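Local coordinates for protein dehydrogenase (Chromobacterium violaceum, PDB 3Q2I) that probably oxidises the sugar ring of UDP-N-acetylglucosaminuronic acid with NAD as cofactor, on the route to 2,3-diacetamido-2,3-dideoxy-D-mannuronic acid, at residues 106-111 with 117-122; 79-84 with 89-94; 65-70 with 93-98; 26-31 with 101-106. One frame throughout, in Å; residues are numbered along the deposited sequence.

Contact 1 of 4, residues 106-111 with 117-122; sequences KPMATR and EMVKAA. With NAI (1,4-dihydronicotinamide adenine dinucleotide), chain B.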
# COMPACT_ATOMS: atom_id res chain seq x y z
N LYS A 106 -20.76 26.64 -14.40
CA LYS A 106 -19.94 25.81 -13.50
C LYS A 106 -20.82 24.70 -12.96
O LYS A 106 -22.05 24.78 -12.92
CB LYS A 106 -19.41 26.67 -12.36
CG LYS A 106 -20.51 27.24 -11.44
CD LYS A 106 -21.11 26.18 -10.51
CE LYS A 106 -21.56 26.75 -9.17
NZ LYS A 106 -22.24 25.73 -8.25
N PRO A 107 -20.20 23.62 -12.47
CA PRO A 107 -18.80 23.35 -12.82
C PRO A 107 -18.75 22.88 -14.27
O PRO A 107 -19.76 22.45 -14.82
CB PRO A 107 -18.46 22.17 -11.90
CG PRO A 107 -19.78 21.39 -11.78
CD PRO A 107 -20.90 22.49 -11.82
N MET A 108 -17.58 22.99 -14.88
CA MET A 108 -17.47 22.66 -16.29
C MET A 108 -17.75 21.20 -16.60
O MET A 108 -18.22 20.86 -17.68
CB MET A 108 -16.15 23.11 -16.91
CG MET A 108 -14.97 22.31 -16.32
SD MET A 108 -13.33 23.07 -16.63
CE MET A 108 -13.22 22.91 -18.40
N ALA A 109 -17.42 20.31 -15.65
CA ALA A 109 -17.67 18.88 -15.81
C ALA A 109 -17.83 18.28 -14.43
O ALA A 109 -17.57 18.96 -13.43
CB ALA A 109 -16.48 18.17 -16.55
N THR A 110 -18.24 17.01 -14.39
CA THR A 110 -18.38 16.30 -13.10
C THR A 110 -17.31 15.20 -12.98
O THR A 110 -17.23 14.54 -11.95
CB THR A 110 -19.74 15.67 -12.93
OG1 THR A 110 -20.03 14.76 -14.01
CG2 THR A 110 -20.87 16.74 -12.85
N ARG A 111 -16.60 14.97 -14.07
CA ARG A 111 -15.56 13.91 -14.17
C ARG A 111 -14.35 14.47 -14.86
O ARG A 111 -14.45 15.33 -15.78
CB ARG A 111 -16.06 12.68 -14.96
CG ARG A 111 -17.09 11.94 -14.17
CD ARG A 111 -18.17 11.30 -15.02
NE ARG A 111 -19.03 10.45 -14.20
CZ ARG A 111 -19.87 9.58 -14.74
NH1 ARG A 111 -19.96 9.49 -16.06
NH2 ARG A 111 -20.64 8.84 -13.97
N GLU A 117 -11.50 16.66 -22.06
CA GLU A 117 -11.96 16.46 -23.44
C GLU A 117 -12.65 17.74 -23.92
O GLU A 117 -12.51 18.09 -25.11
CB GLU A 117 -12.88 15.25 -23.55
CG GLU A 117 -12.12 13.93 -23.49
CD GLU A 117 -10.97 13.80 -24.51
OE1 GLU A 117 -11.02 14.38 -25.62
OE2 GLU A 117 -9.96 13.13 -24.20
N MET A 118 -13.35 18.47 -23.06
CA MET A 118 -13.99 19.69 -23.56
C MET A 118 -12.95 20.77 -23.90
O MET A 118 -13.08 21.52 -24.89
CB MET A 118 -15.13 20.13 -22.62
CG MET A 118 -14.71 20.53 -21.25
SD MET A 118 -16.13 20.49 -20.11
CE MET A 118 -17.05 21.96 -20.69
N VAL A 119 -11.86 20.85 -23.13
CA VAL A 119 -10.74 21.75 -23.41
C VAL A 119 -10.03 21.36 -24.73
O VAL A 119 -9.68 22.24 -25.54
CB VAL A 119 -9.79 21.87 -22.20
CG1 VAL A 119 -8.50 22.65 -22.53
CG2 VAL A 119 -10.55 22.54 -21.02
N LYS A 120 -9.77 20.07 -24.90
CA LYS A 120 -9.10 19.55 -26.11
C LYS A 120 -9.94 19.89 -27.35
O LYS A 120 -9.35 20.31 -28.37
CB LYS A 120 -8.93 18.02 -26.01
CG LYS A 120 -8.17 17.39 -27.21
CD LYS A 120 -7.68 15.98 -26.90
CE LYS A 120 -6.22 16.01 -26.44
NZ LYS A 120 -5.23 15.94 -27.57
N ALA A 121 -11.27 19.80 -27.25
CA ALA A 121 -12.17 19.99 -28.41
C ALA A 121 -12.18 21.46 -28.77
O ALA A 121 -12.17 21.80 -29.97
CB ALA A 121 -13.60 19.50 -28.11
N ALA A 122 -12.24 22.33 -27.77
CA ALA A 122 -12.19 23.77 -28.01
C ALA A 122 -10.82 24.15 -28.56
O ALA A 122 -10.74 24.97 -29.49
CB ALA A 122 -12.53 24.56 -26.74
PA NAI B . -32.36 23.47 -13.68
O1A NAI B . -32.75 22.08 -13.40
O2A NAI B . -33.23 24.66 -13.08
O5B NAI B . -32.24 23.78 -15.22
C5B NAI B . -32.39 22.61 -15.97
C4B NAI B . -32.66 23.01 -17.42
O4B NAI B . -31.94 22.23 -18.39
C3B NAI B . -34.10 22.51 -17.41
O3B NAI B . -34.99 23.53 -17.90
C2B NAI B . -34.07 21.17 -18.17
O2B NAI B . -35.28 20.84 -18.83
C1B NAI B . -32.95 21.53 -19.17
N9A NAI B . -32.39 20.38 -19.85
C8A NAI B . -32.02 19.19 -19.28
N7A NAI B . -31.49 18.44 -20.20
C5A NAI B . -31.39 19.12 -21.39
C6A NAI B . -30.93 18.83 -22.69
N6A NAI B . -30.36 17.62 -23.02
N1A NAI B . -31.05 19.78 -23.64
C2A NAI B . -31.60 20.94 -23.34
N3A NAI B . -32.05 21.29 -22.14
C4A NAI B . -31.98 20.37 -21.15
O3 NAI B . -30.88 23.68 -13.15
PN NAI B . -30.13 24.99 -12.83
O1N NAI B . -30.15 25.29 -11.36
O2N NAI B . -30.48 26.18 -13.76
O5D NAI B . -28.54 24.63 -12.92
C5D NAI B . -28.14 24.69 -14.27
C4D NAI B . -26.62 24.69 -14.39
O4D NAI B . -26.20 25.94 -13.83
C3D NAI B . -25.89 23.64 -13.50
O3D NAI B . -24.69 23.28 -14.19
C2D NAI B . -25.51 24.43 -12.24
O2D NAI B . -24.31 23.94 -11.64
C1D NAI B . -25.25 25.86 -12.78
N1N NAI B . -25.45 26.89 -11.78
C2N NAI B . -24.51 27.80 -11.60
C3N NAI B . -24.61 28.78 -10.60
C7N NAI B . -23.57 29.81 -10.43
O7N NAI B . -23.33 30.41 -9.39
N7N NAI B . -22.78 30.16 -11.49
C4N NAI B . -25.71 28.69 -9.73
C5N NAI B . -26.71 27.79 -10.03
C6N NAI B . -26.57 26.88 -11.05
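The carbonyl oxygen of Lys-106 accepts a hydrogen bond from the NADH ribose hydroxyl O2D at 2.7 Å, and two residues further on the carbonyl oxygen of Met-108 turns to the thioether of Met-118. This is the loop after strand 101-104 of the Rossmann fold, running into helix 112-125; Glu-Lys-Pro with a cis peptide before Pro-107 fits the signature of the Gfo/Idh/MocA dehydrogenases. One end of the loop serves the cofactor, while the other rests on the helix.

Lys-106 bends at chi2 and chi3 and runs along the nicotinamide, its CE 3.9 Å from C3N of NADH. Its NZ is hydrogen-bonded to Asn-190 O and to O4' of the bound UDP-sugar, placing this side chain between cofactor and substrate.

At the helix, Met-118 SD comes within 3.2 Å of Met-108 O, and the CE methyl of Met-118 lies 3.4 Å from the same oxygen. That oxygen is buried without a hydrogen-bond partner; the sulfur and methyl of Met-118 lie against it, as does Pro-89 of helix 88-97. Both methionines have CG between backbone N and carbonyl carbon (chi1 67° in Met-108, 64° in Met-118), a setting seldom used on a helix, where Met-118 sits, and the two chains lie obliquely across each other. Ala-109 CB adds a looser touch on the sulfur of Met-118. Leu-329 and Leu-332 of helix 325-344 pack on Met-108. The methyl CE of Met-108 ends against the helix, 4.0 Å from Met-118 CG and 3.8 Å from Val-119 CG2.

Contact 2 of 4, residues 79-84 with 89-94; sequences VILTTP and PTQSIE. With NAI (1,4-dihydronicotinamide adenine dinucleotide), chain B.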
# COMPACT_ATOMS: atom_id res chain seq x y z
N VAL A 79 -22.44 29.83 -27.55
CA VAL A 79 -23.54 28.96 -27.12
C VAL A 79 -23.36 28.80 -25.62
O VAL A 79 -22.25 28.47 -25.17
CB VAL A 79 -23.54 27.56 -27.78
CG1 VAL A 79 -24.69 26.69 -27.22
CG2 VAL A 79 -23.77 27.68 -29.30
N ILE A 80 -24.39 29.12 -24.85
CA ILE A 80 -24.30 29.19 -23.39
C ILE A 80 -24.91 27.88 -22.87
O ILE A 80 -25.99 27.46 -23.32
CB ILE A 80 -25.18 30.32 -22.86
CG1 ILE A 80 -24.71 31.68 -23.42
CG2 ILE A 80 -25.17 30.33 -21.36
CD1 ILE A 80 -25.87 32.69 -23.57
N LEU A 81 -24.20 27.20 -21.96
CA LEU A 81 -24.69 25.91 -21.44
C LEU A 81 -25.19 26.08 -20.00
O LEU A 81 -24.39 26.28 -19.07
CB LEU A 81 -23.53 24.89 -21.43
CG LEU A 81 -22.85 24.73 -22.78
CD1 LEU A 81 -21.79 23.58 -22.68
CD2 LEU A 81 -23.86 24.42 -23.85
N THR A 82 -26.51 26.06 -19.81
CA THR A 82 -27.12 26.22 -18.50
C THR A 82 -27.99 24.97 -18.21
O THR A 82 -29.03 25.03 -17.52
CB THR A 82 -27.93 27.55 -18.40
OG1 THR A 82 -28.74 27.65 -19.57
CG2 THR A 82 -27.06 28.77 -18.25
N THR A 83 -27.53 23.83 -18.69
CA THR A 83 -28.06 22.49 -18.46
C THR A 83 -27.48 21.85 -17.20
O THR A 83 -26.57 22.41 -16.57
CB THR A 83 -27.72 21.60 -19.65
OG1 THR A 83 -26.36 21.83 -20.04
CG2 THR A 83 -28.65 21.93 -20.86
N PRO A 84 -28.05 20.71 -16.81
CA PRO A 84 -27.39 19.96 -15.74
C PRO A 84 -25.87 19.79 -15.95
O PRO A 84 -25.42 19.55 -17.08
CB PRO A 84 -28.08 18.61 -15.86
CG PRO A 84 -29.53 18.96 -16.26
CD PRO A 84 -29.28 20.06 -17.30
N PRO A 89 -20.03 18.70 -20.61
CA PRO A 89 -18.95 18.25 -21.49
C PRO A 89 -19.41 17.79 -22.87
O PRO A 89 -18.80 18.21 -23.88
CB PRO A 89 -18.26 17.12 -20.65
CG PRO A 89 -18.50 17.64 -19.23
CD PRO A 89 -19.99 18.03 -19.29
N THR A 90 -20.38 16.88 -22.95
CA THR A 90 -20.82 16.40 -24.26
C THR A 90 -21.38 17.57 -25.06
O THR A 90 -21.11 17.64 -26.26
CB THR A 90 -21.81 15.23 -24.27
OG1 THR A 90 -22.91 15.47 -23.42
CG2 THR A 90 -21.14 13.92 -23.84
N GLN A 91 -22.16 18.43 -24.41
CA GLN A 91 -22.71 19.59 -25.15
C GLN A 91 -21.61 20.55 -25.62
O GLN A 91 -21.63 21.01 -26.78
CB GLN A 91 -23.82 20.29 -24.36
CG GLN A 91 -24.93 19.33 -23.97
CD GLN A 91 -26.12 19.98 -23.29
OE1 GLN A 91 -27.24 19.52 -23.50
NE2 GLN A 91 -25.91 21.03 -22.54
N SER A 92 -20.66 20.88 -24.75
CA SER A 92 -19.56 21.77 -25.15
C SER A 92 -18.81 21.20 -26.35
O SER A 92 -18.51 21.91 -27.33
CB SER A 92 -18.58 21.95 -23.96
OG SER A 92 -17.56 22.86 -24.29
N ILE A 93 -18.44 19.93 -26.28
CA ILE A 93 -17.70 19.29 -27.37
C ILE A 93 -18.50 19.35 -28.69
O ILE A 93 -17.93 19.69 -29.75
CB ILE A 93 -17.37 17.82 -26.98
CG1 ILE A 93 -16.35 17.76 -25.83
CG2 ILE A 93 -16.84 17.03 -28.18
CD1 ILE A 93 -16.21 16.30 -25.17
N GLU A 94 -19.80 19.11 -28.62
CA GLU A 94 -20.66 19.21 -29.83
C GLU A 94 -20.66 20.65 -30.38
O GLU A 94 -20.44 20.82 -31.61
CB GLU A 94 -22.09 18.79 -29.50
CG GLU A 94 -22.89 18.51 -30.79
CD GLU A 94 -24.34 18.14 -30.53
OE1 GLU A 94 -25.10 18.19 -31.52
OE2 GLU A 94 -24.77 17.86 -29.38
PA NAI B . -32.36 23.47 -13.68
O1A NAI B . -32.75 22.08 -13.40
O2A NAI B . -33.23 24.66 -13.08
O5B NAI B . -32.24 23.78 -15.22
C5B NAI B . -32.39 22.61 -15.97
C4B NAI B . -32.66 23.01 -17.42
O4B NAI B . -31.94 22.23 -18.39
C3B NAI B . -34.10 22.51 -17.41
O3B NAI B . -34.99 23.53 -17.90
C2B NAI B . -34.07 21.17 -18.17
O2B NAI B . -35.28 20.84 -18.83
C1B NAI B . -32.95 21.53 -19.17
N9A NAI B . -32.39 20.38 -19.85
C8A NAI B . -32.02 19.19 -19.28
N7A NAI B . -31.49 18.44 -20.20
C5A NAI B . -31.39 19.12 -21.39
C6A NAI B . -30.93 18.83 -22.69
N6A NAI B . -30.36 17.62 -23.02
N1A NAI B . -31.05 19.78 -23.64
C2A NAI B . -31.60 20.94 -23.34
N3A NAI B . -32.05 21.29 -22.14
C4A NAI B . -31.98 20.37 -21.15
O3 NAI B . -30.88 23.68 -13.15
PN NAI B . -30.13 24.99 -12.83
O1N NAI B . -30.15 25.29 -11.36
O2N NAI B . -30.48 26.18 -13.76
O5D NAI B . -28.54 24.63 -12.92
C5D NAI B . -28.14 24.69 -14.27
C4D NAI B . -26.62 24.69 -14.39
O4D NAI B . -26.20 25.94 -13.83
C3D NAI B . -25.89 23.64 -13.50
O3D NAI B . -24.69 23.28 -14.19
C2D NAI B . -25.51 24.43 -12.24
O2D NAI B . -24.31 23.94 -11.64
C1D NAI B . -25.25 25.86 -12.78
N1N NAI B . -25.45 26.89 -11.78
C2N NAI B . -24.51 27.80 -11.60
C3N NAI B . -24.61 28.78 -10.60
C7N NAI B . -23.57 29.81 -10.43
O7N NAI B . -23.33 30.41 -9.39
N7N NAI B . -22.78 30.16 -11.49
C4N NAI B . -25.71 28.69 -9.73
C5N NAI B . -26.71 27.79 -10.03
C6N NAI B . -26.57 26.88 -11.05
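Thr-83 and Gln-91 meet beneath the adenine of NADH, and with Pro-84 they line one face of it. Gln-91 reaches over from its helix with the chain extended beyond CG, bringing OE1 to 3.8 Å from N1A of the adenine. Its NE2 lies 2.7 Å from Thr-83 OG1 and also rests near the methyl CG2 of that residue. Thr-83 CG2 sits 3.7 Å from adenine C4A, and Pro-84 CD comes 3.5 Å from C8A, so the floor under the base is made mostly of carbon, with one amide oxygen.

Farther from the cofactor the contact is apolar. With its CG anti to the carbonyl carbon (chi1 -55°), Leu-81 sends its two methyls to neighbouring residues of the helix: CD1 packs 3.6 Å from the backbone N of Ser-92 and against its CB, and CD2 meets Gln-91 CB at 4.2 Å.

Strand 78-81 and helix 88-97 open a beta-alpha-beta crossover of the Rossmann fold that strand 101-104 completes. Leu-81 also packs on Val-19 of strand 14-19 and on Val-102 and Thr-104 of strand 101-104, while Ser-92 touches Met-118 of helix 112-125.

Contact 3 of 4, residues 65-70 with 93-98; sequences ASLTDM and IECSEA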
# COMPACT_ATOMS: atom_id res chain seq x y z
N ALA A 65 -36.08 22.40 -29.74
CA ALA A 65 -36.35 21.26 -28.87
C ALA A 65 -35.14 20.35 -28.64
O ALA A 65 -35.20 19.48 -27.77
CB ALA A 65 -37.50 20.44 -29.42
N SER A 66 -34.11 20.49 -29.46
CA SER A 66 -32.86 19.78 -29.20
C SER A 66 -31.66 20.69 -29.47
O SER A 66 -31.72 21.59 -30.31
CB SER A 66 -32.79 18.49 -30.00
OG SER A 66 -32.36 18.75 -31.32
N LEU A 67 -30.54 20.44 -28.80
CA LEU A 67 -29.33 21.18 -29.04
C LEU A 67 -28.83 20.97 -30.47
O LEU A 67 -28.38 21.91 -31.12
CB LEU A 67 -28.24 20.79 -28.00
CG LEU A 67 -26.89 21.39 -28.34
CD1 LEU A 67 -26.89 22.88 -28.24
CD2 LEU A 67 -25.87 20.85 -27.33
N THR A 68 -28.90 19.74 -30.94
CA THR A 68 -28.38 19.40 -32.25
C THR A 68 -29.08 20.20 -33.36
O THR A 68 -28.41 20.70 -34.26
CB THR A 68 -28.48 17.90 -32.56
OG1 THR A 68 -27.72 17.14 -31.59
CG2 THR A 68 -27.87 17.63 -33.91
N ASP A 69 -30.39 20.35 -33.23
CA ASP A 69 -31.14 21.25 -34.12
C ASP A 69 -30.75 22.71 -33.98
O ASP A 69 -30.56 23.39 -34.99
CB ASP A 69 -32.63 21.17 -33.81
CG ASP A 69 -33.22 19.85 -34.20
OD1 ASP A 69 -32.54 19.12 -34.96
OD2 ASP A 69 -34.34 19.55 -33.75
N MET A 70 -30.72 23.24 -32.76
CA MET A 70 -30.33 24.63 -32.58
C MET A 70 -28.97 24.89 -33.24
O MET A 70 -28.79 25.96 -33.86
CB MET A 70 -30.38 25.08 -31.11
CG MET A 70 -29.86 26.47 -30.83
SD MET A 70 -30.16 27.16 -29.19
CE MET A 70 -28.88 26.23 -28.30
N ILE A 93 -18.44 19.93 -26.28
CA ILE A 93 -17.70 19.29 -27.37
C ILE A 93 -18.50 19.35 -28.69
O ILE A 93 -17.93 19.69 -29.75
CB ILE A 93 -17.37 17.82 -26.98
CG1 ILE A 93 -16.35 17.76 -25.83
CG2 ILE A 93 -16.84 17.03 -28.18
CD1 ILE A 93 -16.21 16.30 -25.17
N GLU A 94 -19.80 19.11 -28.62
CA GLU A 94 -20.66 19.21 -29.83
C GLU A 94 -20.66 20.65 -30.38
O GLU A 94 -20.44 20.82 -31.61
CB GLU A 94 -22.09 18.79 -29.50
CG GLU A 94 -22.89 18.51 -30.79
CD GLU A 94 -24.34 18.14 -30.53
OE1 GLU A 94 -25.10 18.19 -31.52
OE2 GLU A 94 -24.77 17.86 -29.38
N CYS A 95 -20.83 21.65 -29.51
CA CYS A 95 -20.70 23.07 -29.89
C CYS A 95 -19.36 23.37 -30.55
O CYS A 95 -19.30 23.97 -31.63
CB CYS A 95 -20.92 24.02 -28.71
SG CYS A 95 -22.59 23.96 -28.04
N SER A 96 -18.27 22.96 -29.91
CA SER A 96 -16.96 23.22 -30.47
C SER A 96 -16.81 22.59 -31.84
O SER A 96 -16.29 23.23 -32.78
CB SER A 96 -15.83 22.68 -29.59
OG SER A 96 -15.81 23.35 -28.36
N GLU A 97 -17.23 21.33 -31.96
CA GLU A 97 -17.09 20.62 -33.21
C GLU A 97 -17.98 21.20 -34.33
O GLU A 97 -17.70 20.96 -35.49
CB GLU A 97 -17.37 19.13 -33.01
CG GLU A 97 -16.27 18.49 -32.18
CD GLU A 97 -16.49 17.03 -31.90
OE1 GLU A 97 -17.57 16.48 -32.22
OE2 GLU A 97 -15.55 16.43 -31.34
N ALA A 98 -19.02 21.94 -33.96
CA ALA A 98 -19.88 22.63 -34.94
C ALA A 98 -19.41 24.05 -35.20
O ALA A 98 -20.08 24.82 -35.89
CB ALA A 98 -21.34 22.68 -34.46
O HOH W 1 -27.00 17.01 -28.36
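Thr-68 and Glu-94 hold the outer, wetter side of this helix pair, whereas Leu-67 lies on the buried side. Thr-68 OG1 donates to Glu-94 OE1 at 2.8 Å, using the syn lone pair of that oxygen, and the two side chains cross at about a right angle. Glu-94 gets there fully stretched, with CG anti to the backbone N (chi1 -164°) and the chain straight beyond it. Water takes over at the other oxygen: one molecule donates to Glu-94 OE2 at 2.6 Å and reaches Thr-68 OG1 with a weak bond. Lys-126 NZ of a neighbouring subunit is also hydrogen-bonded to Thr-68 OG1, so this side lies at a subunit boundary.

Inward, Leu-67 divides its two methyls. CD2 lies off the carboxylate plane near its OE2 end, 3.8 Å from Glu-94 OE2, and CD1 faces Cys-95 SG at 4.4 Å, an apolar touch. The first turn of the leucine's helix is capped by Ser-66, whose OG accepts from Asp-69 N.

Both helices belong to the Rossmann domain: Met-70 of helix 67-73 packs on strands 14-19 and 39-45, Cys-95 of helix 88-97 lies on Val-102 of strand 101-104, and Ile-93 and Ser-96 reach helix 112-125 beyond.

Contact 4 of 4, residues 26-31 with 101-106; sequences NNHFGA and HVMTEK. With NAI (1,4-dihydronicotinamide adenine dinucleotide), chain B.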
# COMPACT_ATOMS: atom_id res chain seq x y z
N ASN A 26 -32.37 32.23 -15.87
CA ASN A 26 -32.91 33.54 -15.50
C ASN A 26 -31.84 34.64 -15.32
O ASN A 26 -31.97 35.78 -15.80
CB ASN A 26 -33.75 33.35 -14.22
CG ASN A 26 -34.37 34.61 -13.72
OD1 ASN A 26 -35.31 35.15 -14.32
ND2 ASN A 26 -33.87 35.08 -12.58
N ASN A 27 -30.73 34.31 -14.66
CA ASN A 27 -29.67 35.28 -14.43
C ASN A 27 -28.92 35.64 -15.72
O ASN A 27 -28.34 36.73 -15.80
CB ASN A 27 -28.60 34.74 -13.47
CG ASN A 27 -29.14 34.44 -12.11
OD1 ASN A 27 -28.69 35.00 -11.11
ND2 ASN A 27 -30.08 33.53 -12.05
N HIS A 28 -28.84 34.70 -16.65
CA HIS A 28 -28.22 34.97 -17.94
C HIS A 28 -29.15 35.85 -18.77
O HIS A 28 -28.68 36.81 -19.41
CB HIS A 28 -27.91 33.67 -18.69
CG HIS A 28 -26.79 32.87 -18.06
ND1 HIS A 28 -25.51 32.83 -18.58
CD2 HIS A 28 -26.79 32.05 -16.98
CE1 HIS A 28 -24.75 32.05 -17.83
NE2 HIS A 28 -25.51 31.55 -16.86
N PHE A 29 -30.45 35.53 -18.76
CA PHE A 29 -31.41 36.44 -19.46
C PHE A 29 -31.27 37.89 -18.93
O PHE A 29 -31.12 38.85 -19.72
CB PHE A 29 -32.86 35.96 -19.33
CG PHE A 29 -33.14 34.57 -19.89
CD1 PHE A 29 -32.34 34.00 -20.87
CD2 PHE A 29 -34.20 33.81 -19.39
CE1 PHE A 29 -32.63 32.73 -21.37
CE2 PHE A 29 -34.51 32.55 -19.88
CZ PHE A 29 -33.71 31.99 -20.88
N GLY A 30 -31.31 38.07 -17.62
CA GLY A 30 -31.14 39.39 -17.02
C GLY A 30 -29.85 40.04 -17.46
O GLY A 30 -29.81 41.23 -17.82
N ALA A 31 -28.76 39.28 -17.45
CA ALA A 31 -27.46 39.81 -17.82
C ALA A 31 -27.47 40.30 -19.27
O ALA A 31 -26.88 41.35 -19.57
CB ALA A 31 -26.37 38.74 -17.62
N HIS A 101 -17.84 29.14 -30.24
CA HIS A 101 -17.43 29.44 -28.87
C HIS A 101 -18.49 29.01 -27.87
O HIS A 101 -19.70 29.01 -28.17
CB HIS A 101 -17.21 30.96 -28.71
CG HIS A 101 -16.34 31.55 -29.77
ND1 HIS A 101 -14.98 31.30 -29.86
CD2 HIS A 101 -16.63 32.39 -30.80
CE1 HIS A 101 -14.46 32.01 -30.85
NE2 HIS A 101 -15.45 32.65 -31.45
N VAL A 102 -18.02 28.55 -26.71
CA VAL A 102 -18.91 27.98 -25.70
C VAL A 102 -18.72 28.74 -24.41
O VAL A 102 -17.59 29.08 -24.01
CB VAL A 102 -18.56 26.49 -25.49
CG1 VAL A 102 -19.30 25.95 -24.22
CG2 VAL A 102 -18.90 25.66 -26.70
N MET A 103 -19.81 29.02 -23.70
CA MET A 103 -19.70 29.53 -22.35
C MET A 103 -20.42 28.50 -21.49
O MET A 103 -21.62 28.31 -21.66
CB MET A 103 -20.49 30.85 -22.16
CG MET A 103 -20.50 31.32 -20.70
SD MET A 103 -21.75 32.61 -20.38
CE MET A 103 -21.45 33.42 -21.93
N THR A 104 -19.71 27.79 -20.61
CA THR A 104 -20.40 26.75 -19.83
C THR A 104 -20.60 27.27 -18.41
O THR A 104 -19.74 27.95 -17.84
CB THR A 104 -19.59 25.40 -19.79
OG1 THR A 104 -20.34 24.48 -18.96
CG2 THR A 104 -18.21 25.67 -19.15
N GLU A 105 -21.78 27.02 -17.85
CA GLU A 105 -21.96 27.21 -16.42
C GLU A 105 -21.00 26.27 -15.64
O GLU A 105 -20.47 25.32 -16.21
CB GLU A 105 -23.40 26.98 -16.00
CG GLU A 105 -24.17 28.32 -15.91
CD GLU A 105 -23.69 29.24 -14.83
OE1 GLU A 105 -24.12 30.43 -14.78
OE2 GLU A 105 -22.81 28.89 -14.01
N LYS A 106 -20.76 26.64 -14.40
CA LYS A 106 -19.94 25.81 -13.50
C LYS A 106 -20.82 24.70 -12.96
O LYS A 106 -22.05 24.78 -12.92
CB LYS A 106 -19.41 26.67 -12.36
CG LYS A 106 -20.51 27.24 -11.44
CD LYS A 106 -21.11 26.18 -10.51
CE LYS A 106 -21.56 26.75 -9.17
NZ LYS A 106 -22.24 25.73 -8.25
PA NAI B . -32.36 23.47 -13.68
O1A NAI B . -32.75 22.08 -13.40
O2A NAI B . -33.23 24.66 -13.08
O5B NAI B . -32.24 23.78 -15.22
C5B NAI B . -32.39 22.61 -15.97
C4B NAI B . -32.66 23.01 -17.42
O4B NAI B . -31.94 22.23 -18.39
C3B NAI B . -34.10 22.51 -17.41
O3B NAI B . -34.99 23.53 -17.90
C2B NAI B . -34.07 21.17 -18.17
O2B NAI B . -35.28 20.84 -18.83
C1B NAI B . -32.95 21.53 -19.17
N9A NAI B . -32.39 20.38 -19.85
C8A NAI B . -32.02 19.19 -19.28
N7A NAI B . -31.49 18.44 -20.20
C5A NAI B . -31.39 19.12 -21.39
C6A NAI B . -30.93 18.83 -22.69
N6A NAI B . -30.36 17.62 -23.02
N1A NAI B . -31.05 19.78 -23.64
C2A NAI B . -31.60 20.94 -23.34
N3A NAI B . -32.05 21.29 -22.14
C4A NAI B . -31.98 20.37 -21.15
O3 NAI B . -30.88 23.68 -13.15
PN NAI B . -30.13 24.99 -12.83
O1N NAI B . -30.15 25.29 -11.36
O2N NAI B . -30.48 26.18 -13.76
O5D NAI B . -28.54 24.63 -12.92
C5D NAI B . -28.14 24.69 -14.27
C4D NAI B . -26.62 24.69 -14.39
O4D NAI B . -26.20 25.94 -13.83
C3D NAI B . -25.89 23.64 -13.50
O3D NAI B . -24.69 23.28 -14.19
C2D NAI B . -25.51 24.43 -12.24
O2D NAI B . -24.31 23.94 -11.64
C1D NAI B . -25.25 25.86 -12.78
N1N NAI B . -25.45 26.89 -11.78
C2N NAI B . -24.51 27.80 -11.60
C3N NAI B . -24.61 28.78 -10.60
C7N NAI B . -23.57 29.81 -10.43
O7N NAI B . -23.33 30.41 -9.39
N7N NAI B . -22.78 30.16 -11.49
C4N NAI B . -25.71 28.69 -9.73
C5N NAI B . -26.71 27.79 -10.03
C6N NAI B . -26.57 26.88 -11.05
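His-28 carries about half of the contact, pointing its ring from the helix at two residues of the other segment, Glu-105 and Met-103. NE2 of His-28 donates to OE1 of Glu-105 at 2.7 Å, with an N-H...O angle of 153°. The oxygen lies near the ring plane and is approached on its anti lone pair, away from OE2; ring and carboxylate planes stand almost perpendicular, 86° apart. ND1 of the same ring is hydrogen-bonded to Tyr-308 OH, so both ring nitrogens are engaged and the ring's rotation is fixed. Met-103 comes in at the ring edge too, its SD 4.0 Å from His-28 CE1, in a Met-aromatic contact.

Helix 25-34 follows the first strand of the Rossmann fold and a turn that fits the glycine-rich nucleotide-binding pattern, while strand 101-104 belongs to the second half of the sheet. The contact thus joins the two halves of the domain beside the nicotinamide end of the cofactor.

Glu-105 joins helix and cofactor through its two oxygens. Its chain bends at chi2 (-66°), which turns OE2 back toward the backbone to take Lys-106 N at 3.1 Å. The same oxygen accepts a nearly straight bond from the carboxamide N7N of NADH at 2.8 Å, which would help set the orientation of the nicotinamide. OE1 has a second partner in His-304 NE2, and the His-304 ring also meets that of His-28 edge-to-face. Thr-104 OG1 donates in the carbonyl plane to Glu-105 O at 2.9 Å, holding the backbone where the strand gives way to the loop.

From the N terminus, contact 4 opens first, on helix 25-34, and closes only at 101-106, drawing the widest loop. Contacts 2 and 3 both fall within its span: contact 3 opens at 65-70 and closes at 93-98, while contact 2 opens later, at 79-84, and closes at 89-94 on the same helix, sharing Ile-93 and Glu-94. Contact 1 follows in series, starting from the Lys-106 with which contact 4 ends. Between them they tie strand 78-81 to helix 88-97, helix 88-97 to helix 67-73, strand 101-104 to helix 25-34, and the loop after it to helix 112-125; contacts 1, 2 and 4 all reach the cofactor.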